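Long-range contacts in enoyl-acyl carrier protein reductase (Uncultured bacterium, PDB 6KIA), which probably reduces enoyl-acyl carrier protein intermediates of bacterial fatty acid synthesis, with NADH as the bound hydride donor: residues A[18-23]-A[151-156]; A[80-85]-A[143-148]; A[243-248]-A[423-428]; A[320-325]-A[432-437]. All coordinates share one frame; numbering follows the deposited sequence.

Overall arrangement
The chain binds NADH, and its main sheet has the strand order of a Rossmann fold. Interaction 1 belongs to that sheet: a buried parallel strand pair joined by backbone bonds and two phenylalanines. Interaction 2 reaches the same sheet from the C-terminal part of helix 120-146, is only partly buried, and adds a salt bridge to aliphatic packing; it touches interaction 1 where V23 meets L145. Interactions 3 and 4, about 17 Å apart between centres, both use helix 426-436. Interaction 3, at its start, is buried and polar with ordered waters; interaction 4, at its far end, is partly buried and rests on an aromatic stack. Interactions 2 and 3 lie on opposite sides of the chain's centre.

Interaction 1. Residues A[18-23]-A[151-156]; sequences KGDVFV and DGANAF
With CG anti to the backbone N in both residues (chi1 179° in F22, -170° in F156), the two phenylalanine rings leave the same face of the sheet side by side. Their planes are inclined at 57°, too oblique for a stack or an edge-to-face pair. CE2 of F22 nevertheless stands over the centre of the F156 ring, and the closest approach is F22 CD2 to F156 CG at 3.7 Å. Helix 34-43 packs on this face, with L37 touching both rings. V21 and A155 point to the other face. The backbones run parallel: V21 N donates to N154 O (3.0 Å), F156 N to V21 O (3.0 Å) and V23 N to F156 O (2.8 Å). This pairs strand 21-25, the first of the Rossmann sheet, with strand 155-159, while the backbone of F22 hydrogen-bonds on its other flank to T47 and V49 of strand 47-56, giving the central strand a neighbour on each side. Just before the strands begin, D20 and N154 lie alongside each other. The D20 carboxylate receives the backbone N-H of N154 at OD1 (2.8 Å), almost straight but from well above the carboxylate plane. Its OD2 takes a weak bond from N154 ND2 (3.3 Å) and another from the backbone N of R17. The amide of N154 is steadied further by its OD1, which accepts from the backbone N of Q233.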
loop_
_atom_site.group_PDB
_atom_site.type_symbol
_atom_site.label_atom_id
_atom_site.label_comp_id
_atom_site.label_asym_id
_atom_site.label_seq_id
_atom_site.Cartn_x
_atom_site.Cartn_y
_atom_site.Cartn_z
ATOM N N LYS A 18 -2.394 22.914 15.085
ATOM C CA LYS A 18 -1.213 23.710 14.735
ATOM C C LYS A 18 -0.036 23.460 15.682
ATOM O O LYS A 18 -0.201 23.500 16.902
ATOM C CB LYS A 18 -1.569 25.201 14.767
ATOM C CG LYS A 18 -0.604 26.113 14.025
ATOM C CD LYS A 18 -0.875 27.570 14.385
ATOM C CE LYS A 18 -0.909 27.765 15.897
ATOM N NZ LYS A 18 -1.329 29.144 16.279
ATOM N N GLY A 19 1.143 23.207 15.109
ATOM C CA GLY A 19 2.337 22.965 15.892
ATOM C C GLY A 19 2.684 21.494 16.000
ATOM O O GLY A 19 3.856 21.142 16.212
ATOM N N ASP A 20 1.669 20.637 15.895
ATOM C CA ASP A 20 1.896 19.195 15.873
ATOM C C ASP A 20 2.498 18.823 14.524
ATOM O O ASP A 20 2.311 19.542 13.547
ATOM C CB ASP A 20 0.599 18.435 16.137
ATOM C CG ASP A 20 0.065 18.688 17.536
ATOM O OD1 ASP A 20 0.880 18.993 18.445
ATOM O OD2 ASP A 20 -1.163 18.611 17.723
ATOM N N VAL A 21 3.239 17.717 14.472
ATOM C CA VAL A 21 4.070 17.427 13.306
ATOM C C VAL A 21 3.676 16.102 12.672
ATOM O O VAL A 21 3.571 15.089 13.349
ATOM C CB VAL A 21 5.562 17.368 13.678
ATOM C CG1 VAL A 21 6.441 17.096 12.456
ATOM C CG2 VAL A 21 5.982 18.705 14.329
ATOM N N PHE A 22 3.430 16.144 11.370
ATOM C CA PHE A 22 3.088 14.959 10.602
ATOM C C PHE A 22 4.279 14.553 9.752
ATOM O O PHE A 22 4.792 15.362 8.976
ATOM C CB PHE A 22 1.864 15.230 9.719
ATOM C CG PHE A 22 1.453 14.053 8.871
ATOM C CD1 PHE A 22 2.005 13.860 7.617
ATOM C CD2 PHE A 22 0.486 13.165 9.322
ATOM C CE1 PHE A 22 1.614 12.770 6.824
ATOM C CE2 PHE A 22 0.076 12.088 8.544
ATOM C CZ PHE A 22 0.645 11.889 7.293
ATOM N N VAL A 23 4.728 13.304 9.899
ATOM C CA VAL A 23 5.910 12.850 9.195
ATOM C C VAL A 23 5.539 11.762 8.202
ATOM O O VAL A 23 5.066 10.708 8.601
ATOM C CB VAL A 23 6.981 12.311 10.149
ATOM C CG1 VAL A 23 8.232 11.903 9.358
ATOM C CG2 VAL A 23 7.345 13.371 11.184
ATOM N N ASP A 151 8.958 20.083 22.534
ATOM C CA ASP A 151 8.308 19.491 23.689
ATOM C C ASP A 151 6.844 19.882 23.696
ATOM O O ASP A 151 6.501 21.052 23.465
ATOM C CB ASP A 151 8.928 19.973 25.019
ATOM C CG ASP A 151 10.344 19.491 25.230
ATOM O OD1 ASP A 151 10.783 18.601 24.489
ATOM O OD2 ASP A 151 11.022 19.992 26.170
ATOM N N GLY A 152 5.985 18.934 24.029
ATOM C CA GLY A 152 4.572 19.234 24.130
ATOM C C GLY A 152 3.812 18.935 22.848
ATOM O O GLY A 152 2.592 18.894 22.856
ATOM N N ALA A 153 4.520 18.759 21.747
ATOM C CA ALA A 153 3.825 18.466 20.487
ATOM C C ALA A 153 3.335 17.029 20.389
ATOM O O ALA A 153 3.833 16.116 21.062
ATOM C CB ALA A 153 4.702 18.785 19.333
ATOM N N ASN A 154 2.328 16.855 19.540
ATOM C CA ASN A 154 1.907 15.530 19.093
ATOM C C ASN A 154 2.634 15.219 17.811
ATOM O O ASN A 154 2.901 16.120 17.029
ATOM C CB ASN A 154 0.393 15.483 18.878
ATOM C CG ASN A 154 -0.392 15.753 20.150
ATOM O OD1 ASN A 154 0.055 15.429 21.243
ATOM N ND2 ASN A 154 -1.587 16.329 20.001
ATOM N N ALA A 155 2.983 13.950 17.605
ATOM C CA ALA A 155 3.637 13.541 16.381
ATOM C C ALA A 155 2.885 12.339 15.762
ATOM O O ALA A 155 2.476 11.395 16.452
ATOM C CB ALA A 155 5.109 13.194 16.633
ATOM N N PHE A 156 2.758 12.393 14.446
ATOM C CA PHE A 156 2.042 11.403 13.645
ATOM C C PHE A 156 3.024 10.925 12.582
ATOM O O PHE A 156 3.356 11.662 11.645
ATOM C CB PHE A 156 0.796 12.080 13.021
ATOM C CG PHE A 156 -0.199 11.146 12.358
ATOM C CD1 PHE A 156 -1.557 11.444 12.400
ATOM C CD2 PHE A 156 0.192 9.938 11.805
ATOM C CE1 PHE A 156 -2.508 10.587 11.798
ATOM C CE2 PHE A 156 -0.751 9.083 11.207
ATOM C CZ PHE A 156 -2.085 9.413 11.229
#

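Interaction 2. Residues A[80-85]-A[143-148]; sequences RIINVP and AELDGM
R80 and E144 form the charged part of this contact, a salt bridge made through one hydrogen bond, R80 NH1 to E144 OE2, of 2.9 Å. A bend at chi3 (43°) folds the arginine chain so that its guanidinium presents an edge to the carboxylate; E144 OE2 lies close to the guanidinium plane, and the two flat groups are only 30° apart. Water supplies the second polar link: one molecule donates to E144 OE2 (2.9 Å) and accepts from the backbone N of N83 (2.8 Å), tying the glutamate to the backbone at N83. The apolar contacts centre on I82. Its CD1 meets M148 CE tip to tip (3.7 Å); its side chain crosses that of L145 at about a right angle, CD1 lying 4.0 Å from L145 CB, and passes E144 in the opposite direction, with I82 CG2 3.5 Å from E144 OE1. M148 CE also approaches R80 NH2 closely, at 3.2 Å. These contacts seat the C-terminal part of helix 120-146 and the residues after it against strand 80-83 of the Rossmann sheet; I82 also packs on V49 of neighbouring strand 47-56 and on V141, earlier in the helix. With OE2 gripped by both a guanidinium N-H and a water, E144 is probably charged, and its bonds fix the position of an acid that borders the aliphatic packing.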
loop_
_atom_site.group_PDB
_atom_site.type_symbol
_atom_site.label_atom_id
_atom_site.label_comp_id
_atom_site.label_asym_id
_atom_site.label_seq_id
_atom_site.Cartn_x
_atom_site.Cartn_y
_atom_site.Cartn_z
ATOM N N ARG A 80 8.708 20.348 4.517
ATOM C CA ARG A 80 10.138 20.095 4.447
ATOM C C ARG A 80 10.464 18.628 4.212
ATOM O O ARG A 80 9.787 17.741 4.724
ATOM C CB ARG A 80 10.826 20.538 5.732
ATOM C CG ARG A 80 11.047 22.035 5.860
ATOM C CD ARG A 80 12.273 22.276 6.719
ATOM N NE ARG A 80 13.330 21.342 6.341
ATOM C CZ ARG A 80 14.309 20.946 7.147
ATOM N NH1 ARG A 80 15.223 20.090 6.709
ATOM N NH2 ARG A 80 14.372 21.409 8.387
ATOM N N ILE A 81 11.482 18.387 3.398
ATOM C CA ILE A 81 11.996 17.038 3.207
ATOM C C ILE A 81 13.385 16.969 3.803
ATOM O O ILE A 81 14.211 17.843 3.562
ATOM C CB ILE A 81 11.990 16.621 1.729
ATOM C CG1 ILE A 81 10.601 16.080 1.402
ATOM C CG2 ILE A 81 12.984 15.500 1.447
ATOM C CD1 ILE A 81 10.145 16.345 0.034
ATOM N N ILE A 82 13.623 15.955 4.628
ATOM C CA ILE A 82 14.941 15.768 5.230
ATOM C C ILE A 82 15.813 15.036 4.227
ATOM O O ILE A 82 15.480 13.924 3.794
ATOM C CB ILE A 82 14.842 15.008 6.563
ATOM C CG1 ILE A 82 14.041 15.847 7.567
ATOM C CG2 ILE A 82 16.237 14.678 7.109
ATOM C CD1 ILE A 82 13.746 15.149 8.872
ATOM N N ASN A 83 16.899 15.680 3.801
ATOM C CA ASN A 83 17.613 15.206 2.618
ATOM C C ASN A 83 18.635 14.118 2.953
ATOM O O ASN A 83 19.846 14.337 2.911
ATOM C CB ASN A 83 18.313 16.364 1.911
ATOM C CG ASN A 83 18.642 16.043 0.473
ATOM O OD1 ASN A 83 18.364 14.940 -0.004
ATOM N ND2 ASN A 83 19.286 16.982 -0.214
ATOM N N VAL A 84 18.123 12.932 3.251
ATOM C CA VAL A 84 18.935 11.756 3.508
ATOM C C VAL A 84 18.341 10.626 2.663
ATOM O O VAL A 84 17.127 10.444 2.658
ATOM C CB VAL A 84 18.950 11.382 4.995
ATOM C CG1 VAL A 84 19.640 10.041 5.214
ATOM C CG2 VAL A 84 19.599 12.503 5.822
ATOM N N PRO A 85 19.184 9.918 1.886
ATOM C CA PRO A 85 18.603 8.892 1.002
ATOM C C PRO A 85 18.130 7.642 1.749
ATOM O O PRO A 85 18.922 6.721 1.988
ATOM C CB PRO A 85 19.752 8.563 0.045
ATOM C CG PRO A 85 20.996 8.932 0.803
ATOM C CD PRO A 85 20.631 10.100 1.666
ATOM N N ALA A 143 17.626 12.362 13.971
ATOM C CA ALA A 143 18.452 13.388 14.617
ATOM C C ALA A 143 18.004 14.759 14.147
ATOM O O ALA A 143 17.772 15.666 14.973
ATOM C CB ALA A 143 19.918 13.176 14.308
ATOM N N GLU A 144 17.786 14.893 12.836
ATOM C CA GLU A 144 17.337 16.177 12.298
ATOM C C GLU A 144 15.890 16.520 12.699
ATOM O O GLU A 144 15.573 17.662 13.048
ATOM C CB GLU A 144 17.479 16.187 10.779
ATOM C CG GLU A 144 17.352 17.563 10.170
ATOM C CD GLU A 144 17.746 17.589 8.710
ATOM O OE1 GLU A 144 18.663 16.833 8.332
ATOM O OE2 GLU A 144 17.132 18.357 7.940
ATOM N N LEU A 145 15.017 15.521 12.669
ATOM C CA LEU A 145 13.615 15.701 12.998
ATOM C C LEU A 145 13.423 16.082 14.468
ATOM O O LEU A 145 12.526 16.849 14.802
ATOM C CB LEU A 145 12.852 14.418 12.699
ATOM C CG LEU A 145 11.341 14.459 12.842
ATOM C CD1 LEU A 145 10.705 15.396 11.816
ATOM C CD2 LEU A 145 10.818 13.037 12.716
ATOM N N ASP A 146 14.253 15.518 15.342
ATOM C CA ASP A 146 14.118 15.766 16.775
ATOM C C ASP A 146 14.155 17.264 17.054
ATOM O O ASP A 146 13.394 17.766 17.874
ATOM C CB ASP A 146 15.221 15.045 17.560
ATOM C CG ASP A 146 15.089 15.244 19.053
ATOM O OD1 ASP A 146 14.151 14.670 19.656
ATOM O OD2 ASP A 146 15.931 15.965 19.623
ATOM N N GLY A 147 15.012 17.977 16.333
ATOM C CA GLY A 147 15.139 19.414 16.512
ATOM C C GLY A 147 13.951 20.201 16.004
ATOM O O GLY A 147 13.792 21.380 16.319
ATOM N N MET A 148 13.103 19.542 15.223
ATOM C CA MET A 148 11.942 20.184 14.617
ATOM C C MET A 148 10.620 19.970 15.364
ATOM O O MET A 148 9.623 20.611 15.043
ATOM C CB MET A 148 11.754 19.671 13.180
ATOM C CG MET A 148 12.990 19.701 12.321
ATOM S SD MET A 148 12.508 19.078 10.690
ATOM C CE MET A 148 14.098 18.685 9.985
HETATM O O HOH W 1 18.079 17.701 5.299
#

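Interaction 3. Residues A[243-248]-A[423-428]; sequences GTEILI and WLSHDV
I246 lies alongside H426 and sets a methyl over the imidazole: CG2 is 3.5 Å from the ring centroid and 18° off the ring normal, a CH-pi contact. This follows from an isoleucine chi1 of 74°, which turns CG2 anti to the carbonyl carbon. The ring edge is used differently, since a water in its plane lies 2.8 Å from H426 ND1 and accepts from L247 N. S425 points its hydroxyl at the neighbouring backbone, where OG accepts from E245 N (2.9 Å); H426 N in turn donates to E245 O (3.2 Å). A second water donates to E245 OE1 (2.8 Å) and lies 2.6 Å from S425 OG. W423 presents its indole edge to G243 O, and NE1 is hydrogen-bonded to H242 O. The segments thus join the 244-248/251-255 hairpin to the turn between the last strand of the main sheet, 421-423, and helix 426-436, with the T244 side chain about 7 Å from the bound NADH. S425 holds the N-cap position, but its side chain makes no capping bond. The carboxylates of E245 and D427 both form salt bridges with R8, whose charge probably offsets the repulsion between these two acids.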
loop_
_atom_site.group_PDB
_atom_site.type_symbol
_atom_site.label_atom_id
_atom_site.label_comp_id
_atom_site.label_asym_id
_atom_site.label_seq_id
_atom_site.Cartn_x
_atom_site.Cartn_y
_atom_site.Cartn_z
ATOM N N GLY A 243 -6.629 -8.266 2.182
ATOM C CA GLY A 243 -7.979 -8.496 1.698
ATOM C C GLY A 243 -8.958 -7.473 2.241
ATOM O O GLY A 243 -8.672 -6.750 3.205
ATOM N N THR A 244 -10.150 -7.437 1.651
ATOM C CA THR A 244 -11.121 -6.389 1.960
ATOM C C THR A 244 -12.567 -6.926 1.918
ATOM O O THR A 244 -12.891 -7.752 1.065
ATOM C CB THR A 244 -10.971 -5.237 0.944
ATOM O OG1 THR A 244 -9.630 -4.732 0.998
ATOM C CG2 THR A 244 -11.985 -4.116 1.202
ATOM N N GLU A 245 -13.426 -6.466 2.836
ATOM C CA GLU A 245 -14.839 -6.851 2.763
ATOM C C GLU A 245 -15.568 -5.981 1.767
ATOM O O GLU A 245 -15.554 -4.725 1.837
ATOM C CB GLU A 245 -15.525 -6.744 4.126
ATOM C CG GLU A 245 -14.944 -7.649 5.188
ATOM C CD GLU A 245 -15.652 -7.528 6.527
ATOM O OE1 GLU A 245 -15.687 -6.414 7.069
ATOM O OE2 GLU A 245 -16.171 -8.542 7.040
ATOM N N ILE A 246 -16.226 -6.646 0.830
ATOM C CA ILE A 246 -16.981 -5.950 -0.188
ATOM C C ILE A 246 -18.363 -6.596 -0.294
ATOM O O ILE A 246 -18.526 -7.729 0.138
ATOM C CB ILE A 246 -16.253 -5.989 -1.545
ATOM C CG1 ILE A 246 -16.338 -7.390 -2.197
ATOM C CG2 ILE A 246 -14.802 -5.490 -1.413
ATOM C CD1 ILE A 246 -15.599 -7.491 -3.542
ATOM N N LEU A 247 -19.324 -5.897 -0.893
ATOM C CA LEU A 247 -20.682 -6.426 -1.040
ATOM C C LEU A 247 -20.752 -7.609 -2.012
ATOM O O LEU A 247 -20.561 -7.454 -3.214
ATOM C CB LEU A 247 -21.613 -5.331 -1.535
ATOM C CG LEU A 247 -22.020 -4.429 -0.374
ATOM C CD1 LEU A 247 -22.791 -3.207 -0.858
ATOM C CD2 LEU A 247 -22.873 -5.200 0.615
ATOM N N ILE A 248 -21.033 -8.780 -1.452
ATOM C CA ILE A 248 -21.306 -10.015 -2.201
ATOM C C ILE A 248 -22.645 -10.527 -1.653
ATOM O O ILE A 248 -22.798 -10.722 -0.435
ATOM C CB ILE A 248 -20.163 -11.054 -2.029
ATOM C CG1 ILE A 248 -18.862 -10.482 -2.614
ATOM C CG2 ILE A 248 -20.522 -12.375 -2.737
ATOM C CD1 ILE A 248 -17.587 -11.282 -2.322
ATOM N N TRP A 423 -9.132 -3.179 9.789
ATOM C CA TRP A 423 -9.555 -3.178 8.390
ATOM C C TRP A 423 -10.495 -2.006 8.102
ATOM O O TRP A 423 -11.488 -1.790 8.826
ATOM C CB TRP A 423 -10.256 -4.495 8.028
ATOM C CG TRP A 423 -9.413 -5.628 7.522
ATOM C CD1 TRP A 423 -9.365 -6.102 6.235
ATOM C CD2 TRP A 423 -8.539 -6.473 8.288
ATOM N NE1 TRP A 423 -8.541 -7.189 6.163
ATOM C CE2 TRP A 423 -7.992 -7.428 7.397
ATOM C CE3 TRP A 423 -8.152 -6.506 9.629
ATOM C CZ2 TRP A 423 -7.089 -8.411 7.812
ATOM C CZ3 TRP A 423 -7.253 -7.503 10.042
ATOM C CH2 TRP A 423 -6.734 -8.431 9.140
ATOM N N LEU A 424 -10.203 -1.283 7.020
ATOM C CA LEU A 424 -11.107 -0.282 6.469
ATOM C C LEU A 424 -11.722 -0.890 5.216
ATOM O O LEU A 424 -11.094 -0.887 4.158
ATOM C CB LEU A 424 -10.350 1.010 6.131
ATOM C CG LEU A 424 -9.518 1.593 7.284
ATOM C CD1 LEU A 424 -8.852 2.883 6.838
ATOM C CD2 LEU A 424 -10.436 1.859 8.484
ATOM N N SER A 425 -12.914 -1.477 5.331
ATOM C CA SER A 425 -13.544 -2.102 4.158
ATOM C C SER A 425 -14.554 -1.155 3.503
ATOM O O SER A 425 -14.677 -0.004 3.925
ATOM C CB SER A 425 -14.184 -3.438 4.556
ATOM O OG SER A 425 -13.144 -4.361 4.883
ATOM N N HIS A 426 -15.276 -1.620 2.471
ATOM C CA HIS A 426 -16.147 -0.734 1.727
ATOM C C HIS A 426 -17.255 -0.130 2.568
ATOM O O HIS A 426 -17.737 0.947 2.242
ATOM C CB HIS A 426 -16.796 -1.457 0.537
ATOM C CG HIS A 426 -15.847 -1.722 -0.581
ATOM N ND1 HIS A 426 -16.255 -2.220 -1.808
ATOM C CD2 HIS A 426 -14.505 -1.559 -0.675
ATOM C CE1 HIS A 426 -15.204 -2.362 -2.592
ATOM N NE2 HIS A 426 -14.124 -1.963 -1.933
ATOM N N ASP A 427 -17.671 -0.844 3.611
ATOM C CA ASP A 427 -18.772 -0.361 4.433
ATOM C C ASP A 427 -18.419 0.954 5.137
ATOM O O ASP A 427 -19.095 1.983 4.945
ATOM C CB ASP A 427 -19.228 -1.432 5.452
ATOM C CG ASP A 427 -18.147 -1.853 6.438
ATOM O OD1 ASP A 427 -16.940 -1.917 6.094
ATOM O OD2 ASP A 427 -18.517 -2.109 7.603
ATOM N N VAL A 428 -17.320 0.956 5.870
ATOM C CA VAL A 428 -16.981 2.151 6.655
ATOM C C VAL A 428 -16.476 3.278 5.740
ATOM O O VAL A 428 -16.692 4.458 6.004
ATOM C CB VAL A 428 -15.968 1.808 7.746
ATOM C CG1 VAL A 428 -14.579 1.484 7.152
ATOM C CG2 VAL A 428 -15.890 2.958 8.777
HETATM O O HOH W 2 -9.766 -3.393 3.575
HETATM O O HOH W 3 -13.582 -4.688 7.462
HETATM O O HOH W 4 -18.854 -3.118 -1.494
#

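Interaction 4. Residues A[320-325]-A[432-437]; sequences AWAEAQ and QLNLMH
Helices 320-325 and 432-436 cross with their axes 9.8 Å apart at closest approach and their directions 115° from each other, a steep helix-helix crossing in which W321 meets H437, the first residue to leave the helical path. The two rings form a face-to-face stack: the five-membered ring of W321 and the imidazole are 3.5 Å apart between centroids, with planes at 9°. H437 CB adds a CH-pi contact over the same pyrrole ring. Rotation of the imidazole is fixed from its own helix, because ND1 donates to L433 O (2.8 Å) with that oxygen in the ring plane. The opposite face of the indole carries Q325 NE2, so the tryptophan is sandwiched between its own helix and the partner. Further out, L433 CB touches W321 CZ3 (3.8 Å). N434 brings OD1 to the indole edge, 3.5 Å from CE3, its amide nearly perpendicular to the ring, while ND2 is held by L313 O and E316 O. L313, from helix 309-315, also packs on both segments. Two waters complete the junction: one accepts from A322 N and donates to N434 OD1 (2.8 Å), the other accepts from W321 N (2.9 Å) and donates to H437 O (3.1 Å).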
loop_
_atom_site.group_PDB
_atom_site.type_symbol
_atom_site.label_atom_id
_atom_site.label_comp_id
_atom_site.label_asym_id
_atom_site.label_seq_id
_atom_site.Cartn_x
_atom_site.Cartn_y
_atom_site.Cartn_z
ATOM N N ALA A 320 -28.028 12.061 -2.760
ATOM C CA ALA A 320 -27.714 12.717 -4.022
ATOM C C ALA A 320 -26.251 12.584 -4.462
ATOM O O ALA A 320 -25.979 12.378 -5.655
ATOM C CB ALA A 320 -28.103 14.177 -3.936
ATOM N N TRP A 321 -25.297 12.709 -3.536
ATOM C CA TRP A 321 -23.899 12.646 -3.954
ATOM C C TRP A 321 -23.540 11.236 -4.487
ATOM O O TRP A 321 -22.831 11.096 -5.507
ATOM C CB TRP A 321 -22.951 13.068 -2.799
ATOM C CG TRP A 321 -21.485 12.885 -3.162
ATOM C CD1 TRP A 321 -20.715 13.731 -3.889
ATOM C CD2 TRP A 321 -20.663 11.754 -2.847
ATOM N NE1 TRP A 321 -19.452 13.201 -4.057
ATOM C CE2 TRP A 321 -19.397 11.990 -3.419
ATOM C CE3 TRP A 321 -20.877 10.567 -2.130
ATOM C CZ2 TRP A 321 -18.339 11.082 -3.295
ATOM C CZ3 TRP A 321 -19.836 9.659 -2.035
ATOM C CH2 TRP A 321 -18.584 9.924 -2.612
ATOM N N ALA A 322 -24.028 10.205 -3.807
ATOM C CA ALA A 322 -23.759 8.825 -4.241
ATOM C C ALA A 322 -24.342 8.600 -5.633
ATOM O O ALA A 322 -23.715 7.979 -6.502
ATOM C CB ALA A 322 -24.330 7.828 -3.252
ATOM N N GLU A 323 -25.530 9.145 -5.847
ATOM C CA GLU A 323 -26.195 9.046 -7.131
ATOM C C GLU A 323 -25.345 9.740 -8.198
ATOM O O GLU A 323 -25.197 9.243 -9.318
ATOM C CB GLU A 323 -27.606 9.653 -7.032
ATOM C CG GLU A 323 -28.536 9.290 -8.188
ATOM C CD GLU A 323 -29.960 9.763 -7.934
ATOM O OE1 GLU A 323 -30.717 9.072 -7.211
ATOM O OE2 GLU A 323 -30.291 10.850 -8.435
ATOM N N ALA A 324 -24.765 10.883 -7.844
ATOM C CA ALA A 324 -23.888 11.609 -8.747
ATOM C C ALA A 324 -22.625 10.796 -9.094
ATOM O O ALA A 324 -22.063 10.938 -10.203
ATOM C CB ALA A 324 -23.510 12.964 -8.123
ATOM N N GLN A 325 -22.174 9.966 -8.158
ATOM C CA GLN A 325 -21.004 9.112 -8.410
ATOM C C GLN A 325 -21.356 8.019 -9.394
ATOM O O GLN A 325 -20.555 7.692 -10.287
ATOM C CB GLN A 325 -20.466 8.480 -7.126
ATOM C CG GLN A 325 -19.969 9.507 -6.147
ATOM C CD GLN A 325 -19.090 10.523 -6.822
ATOM O OE1 GLN A 325 -18.071 10.185 -7.427
ATOM N NE2 GLN A 325 -19.516 11.783 -6.778
ATOM N N GLN A 432 -18.200 6.976 5.612
ATOM C CA GLN A 432 -17.378 8.186 5.663
ATOM C C GLN A 432 -17.639 9.095 4.431
ATOM O O GLN A 432 -17.813 10.310 4.564
ATOM C CB GLN A 432 -15.875 7.822 5.758
ATOM C CG GLN A 432 -15.031 9.036 5.634
ATOM C CD GLN A 432 -15.042 9.873 6.917
ATOM O OE1 GLN A 432 -14.890 9.348 8.018
ATOM N NE2 GLN A 432 -15.387 11.134 6.779
ATOM N N LEU A 433 -17.697 8.517 3.234
ATOM C CA LEU A 433 -17.843 9.347 2.040
ATOM C C LEU A 433 -19.246 9.977 1.952
ATOM O O LEU A 433 -19.392 11.141 1.577
ATOM C CB LEU A 433 -17.598 8.503 0.785
ATOM C CG LEU A 433 -16.138 8.114 0.510
ATOM C CD1 LEU A 433 -16.056 6.979 -0.501
ATOM C CD2 LEU A 433 -15.411 9.368 0.016
ATOM N N ASN A 434 -20.266 9.235 2.353
ATOM C CA ASN A 434 -21.610 9.792 2.312
ATOM C C ASN A 434 -21.740 10.886 3.357
ATOM O O ASN A 434 -22.366 11.907 3.099
ATOM C CB ASN A 434 -22.656 8.700 2.473
ATOM C CG ASN A 434 -22.886 7.934 1.169
ATOM O OD1 ASN A 434 -22.699 8.476 0.064
ATOM N ND2 ASN A 434 -23.237 6.667 1.290
ATOM N N LEU A 435 -21.075 10.699 4.500
ATOM C CA LEU A 435 -21.162 11.685 5.573
ATOM C C LEU A 435 -20.455 12.993 5.206
ATOM O O LEU A 435 -21.016 14.074 5.403
ATOM C CB LEU A 435 -20.573 11.097 6.857
ATOM C CG LEU A 435 -20.582 11.947 8.125
ATOM C CD1 LEU A 435 -22.007 12.042 8.641
ATOM C CD2 LEU A 435 -19.676 11.262 9.129
ATOM N N MET A 436 -19.254 12.891 4.633
ATOM C CA MET A 436 -18.516 14.038 4.103
ATOM C C MET A 436 -19.271 14.849 3.096
ATOM O O MET A 436 -19.013 16.041 2.961
ATOM C CB MET A 436 -17.204 13.602 3.426
ATOM C CG MET A 436 -16.298 12.773 4.251
ATOM S SD MET A 436 -15.008 12.117 3.191
ATOM C CE MET A 436 -14.124 13.597 2.691
ATOM N N HIS A 437 -20.182 14.206 2.364
ATOM C CA HIS A 437 -20.861 14.879 1.267
ATOM C C HIS A 437 -22.334 15.083 1.583
ATOM O O HIS A 437 -23.149 15.248 0.674
ATOM C CB HIS A 437 -20.722 14.071 -0.029
ATOM C CG HIS A 437 -19.331 14.035 -0.567
ATOM N ND1 HIS A 437 -18.419 13.082 -0.178
ATOM C CD2 HIS A 437 -18.685 14.840 -1.448
ATOM C CE1 HIS A 437 -17.273 13.290 -0.803
ATOM N NE2 HIS A 437 -17.406 14.352 -1.576
HETATM O O HOH W 5 -25.519 13.945 -0.875
HETATM O O HOH W 6 -24.585 10.328 -0.782
#